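Probable branched-chain-amino-acid aminotransferase (Thermotoga maritima MSB8, PDB 3CSW) probably catalyses the reversible, pyridoxal-phosphate-dependent transfer of amino groups between leucine, isoleucine or valine and 2-oxoglutarate, the last step in making these amino acids. Local coordinates at residues 181-186 and 234-239. Numbering follows the deposited sequence.
Sequences NVFLVK and EMFLTH. With PLP (pyridoxal-5'-phosphate), chain E.
Phe183 and Phe236, a hydrogen-bonded antiparallel pair, set their rings almost parallel, planes 7° apart, but slid so far that they barely overlap. What lies over the Phe236 face is CB of Phe183, 3.6 Å from the ring centroid, a CH-pi contact. Phe236 reaches it because its CG stands between backbone N and carbonyl carbon (chi1 69°), bringing the ring across toward strand 181-186. Thr238 CG2 lies at the edge of the Phe236 ring and meets Phe183 CE1 obliquely at 3.5 Å. An alanine in place of Phe183 would keep the CB contact but would probably strip Thr238 CG2 of one of its two aromatic neighbours and open a gap beside Leu190 and Thr192. Further along, Val185 lies alongside Glu234, whose carboxylate is held by Thr264 OG1 and Val263 N. On the sheet face opposite the two phenylalanines, Val182 CG1 touches CE of selenomethionine Met235 at 3.9 Å. Six backbone bonds join the strands, Phe183 N to Phe236 O (2.9 Å) being nearly straight. At the cofactor end one water bonds to Asn181 OD1 (2.7 Å), Thr238 OG1 and PLP O2P. The arrangement is an antiparallel strand pair central to a mixed sheet, its end forming part of the pyridoxal-phosphate site of a class-IV aminotransferase.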
loop_
_atom_site.group_PDB
_atom_site.type_symbol
_atom_site.label_atom_id
_atom_site.label_comp_id
_atom_site.label_asym_id
_atom_site.label_seq_id
_atom_site.Cartn_x
_atom_site.Cartn_y
_atom_site.Cartn_z
ATOM N N ASN A 181 5.390 20.822 11.016
ATOM C CA ASN A 181 5.303 19.535 11.694
ATOM C C ASN A 181 4.216 19.560 12.786
ATOM O O ASN A 181 3.795 20.630 13.249
ATOM C CB ASN A 181 6.644 19.106 12.273
ATOM C CG ASN A 181 7.679 18.770 11.203
ATOM O OD1 ASN A 181 8.628 19.535 10.986
ATOM N ND2 ASN A 181 7.511 17.624 10.540
ATOM N N VAL A 182 3.750 18.368 13.161
ATOM C CA VAL A 182 2.649 18.162 14.118
ATOM C C VAL A 182 3.121 17.513 15.418
ATOM O O VAL A 182 3.873 16.546 15.418
ATOM C CB VAL A 182 1.548 17.261 13.471
ATOM C CG1 VAL A 182 0.404 16.856 14.489
ATOM C CG2 VAL A 182 0.988 17.974 12.231
ATOM N N PHE A 183 2.648 18.074 16.522
ATOM C CA PHE A 183 2.834 17.517 17.830
ATOM C C PHE A 183 1.468 17.389 18.515
ATOM O O PHE A 183 0.546 18.177 18.249
ATOM C CB PHE A 183 3.711 18.449 18.692
ATOM C CG PHE A 183 5.165 18.482 18.305
ATOM C CD1 PHE A 183 5.589 19.199 17.200
ATOM C CD2 PHE A 183 6.120 17.830 19.081
ATOM C CE1 PHE A 183 6.932 19.262 16.859
ATOM C CE2 PHE A 183 7.457 17.877 18.746
ATOM C CZ PHE A 183 7.868 18.607 17.632
ATOM N N LEU A 184 1.345 16.383 19.382
ATOM C CA LEU A 184 0.172 16.241 20.237
ATOM C C LEU A 184 0.618 15.998 21.671
ATOM O O LEU A 184 1.756 15.596 21.937
ATOM C CB LEU A 184 -0.798 15.150 19.748
ATOM C CG LEU A 184 -0.367 13.687 19.729
ATOM C CD1 LEU A 184 -1.578 12.812 19.791
ATOM C CD2 LEU A 184 0.467 13.362 18.487
ATOM N N VAL A 185 -0.263 16.301 22.607
ATOM C CA VAL A 185 0.035 16.069 24.026
ATOM C C VAL A 185 -1.064 15.179 24.549
ATOM O O VAL A 185 -2.237 15.442 24.290
ATOM C CB VAL A 185 0.092 17.361 24.875
ATOM C CG1 VAL A 185 0.302 17.017 26.355
ATOM C CG2 VAL A 185 1.195 18.324 24.374
ATOM N N LYS A 186 -0.680 14.125 25.265
ATOM C CA LYS A 186 -1.626 13.178 25.854
ATOM C C LYS A 186 -1.091 12.692 27.183
ATOM O O LYS A 186 -0.004 12.119 27.230
ATOM C CB LYS A 186 -1.842 11.997 24.903
ATOM C CG LYS A 186 -2.908 10.992 25.324
ATOM C CD LYS A 186 -4.252 11.640 25.545
ATOM C CE LYS A 186 -5.327 10.594 25.659
ATOM N NZ LYS A 186 -6.635 11.219 25.910
ATOM N N GLU A 234 -3.918 18.095 23.821
ATOM C CA GLU A 234 -3.430 19.285 23.147
ATOM C C GLU A 234 -2.875 18.903 21.791
ATOM O O GLU A 234 -2.466 17.782 21.589
ATOM C CB GLU A 234 -2.289 19.988 23.937
ATOM C CG GLU A 234 -2.482 20.087 25.436
ATOM C CD GLU A 234 -1.349 20.808 26.167
ATOM O OE1 GLU A 234 -0.777 21.757 25.609
ATOM O OE2 GLU A 234 -1.069 20.448 27.332
HETATM N N MSE A 235 -2.835 19.876 20.884
HETATM C CA MSE A 235 -2.187 19.742 19.591
HETATM C C MSE A 235 -1.559 21.081 19.190
HETATM O O MSE A 235 -2.068 22.145 19.547
HETATM C CB MSE A 235 -3.213 19.269 18.560
HETATM C CG MSE A 235 -2.711 19.148 17.119
HETATM SE SE MSE A 235 -4.088 18.515 15.912
HETATM C CE MSE A 235 -3.083 18.488 14.368
ATOM N N PHE A 236 -0.417 21.029 18.505
ATOM C CA PHE A 236 0.236 22.234 17.973
ATOM C C PHE A 236 1.104 21.913 16.752
ATOM O O PHE A 236 1.431 20.739 16.492
ATOM C CB PHE A 236 1.017 23.016 19.056
ATOM C CG PHE A 236 2.280 22.325 19.596
ATOM C CD1 PHE A 236 3.497 22.444 18.928
ATOM C CD2 PHE A 236 2.253 21.633 20.806
ATOM C CE1 PHE A 236 4.651 21.843 19.430
ATOM C CE2 PHE A 236 3.402 21.037 21.320
ATOM C CZ PHE A 236 4.608 21.141 20.621
ATOM N N LEU A 237 1.435 22.973 16.009
ATOM C CA LEU A 237 2.267 22.904 14.825
ATOM C C LEU A 237 3.584 23.618 15.065
ATOM O O LEU A 237 3.673 24.512 15.911
ATOM C CB LEU A 237 1.576 23.573 13.633
ATOM C CG LEU A 237 0.134 23.199 13.321
ATOM C CD1 LEU A 237 -0.422 24.092 12.198
ATOM C CD2 LEU A 237 0.018 21.696 12.995
ATOM N N THR A 238 4.605 23.239 14.305
ATOM C CA THR A 238 5.890 23.926 14.352
ATOM C C THR A 238 6.367 24.248 12.929
ATOM O O THR A 238 6.347 23.394 12.060
ATOM C CB THR A 238 6.973 23.066 15.101
ATOM O OG1 THR A 238 7.237 21.860 14.374
ATOM C CG2 THR A 238 6.523 22.706 16.511
ATOM N N HIS A 239 6.795 25.480 12.694
ATOM C CA HIS A 239 7.425 25.849 11.425
ATOM C C HIS A 239 8.304 27.091 11.605
ATOM O O HIS A 239 8.138 27.833 12.548
ATOM C CB HIS A 239 6.391 26.022 10.286
ATOM C CG HIS A 239 5.375 27.102 10.509
ATOM N ND1 HIS A 239 5.442 28.335 9.883
ATOM C CD2 HIS A 239 4.250 27.124 11.261
ATOM C CE1 HIS A 239 4.407 29.068 10.250
ATOM N NE2 HIS A 239 3.670 28.364 11.087
HETATM N N1 PLP E . 6.822 19.994 6.726
HETATM C C2 PLP E . 6.833 20.480 5.422
HETATM C C2A PLP E . 6.122 19.679 4.376
HETATM C C3 PLP E . 7.496 21.691 5.127
HETATM O O3 PLP E . 7.448 22.233 3.864
HETATM C C4 PLP E . 8.149 22.400 6.164
HETATM C C4A PLP E . 8.808 23.724 5.889
HETATM O O4A PLP E . 8.127 24.767 5.869
HETATM C C5 PLP E . 8.118 21.892 7.473
HETATM C C6 PLP E . 7.462 20.687 7.735
HETATM C C5A PLP E . 8.596 22.711 8.650
HETATM O O4P PLP E . 10.006 22.604 8.785
HETATM P P PLP E . 10.910 23.757 9.502
HETATM O O1P PLP E . 12.403 23.496 9.218
HETATM O O2P PLP E . 10.671 23.725 10.985
HETATM O O3P PLP E . 10.444 25.075 8.899
HETATM O O HOH W 1 9.124 21.910 12.252
#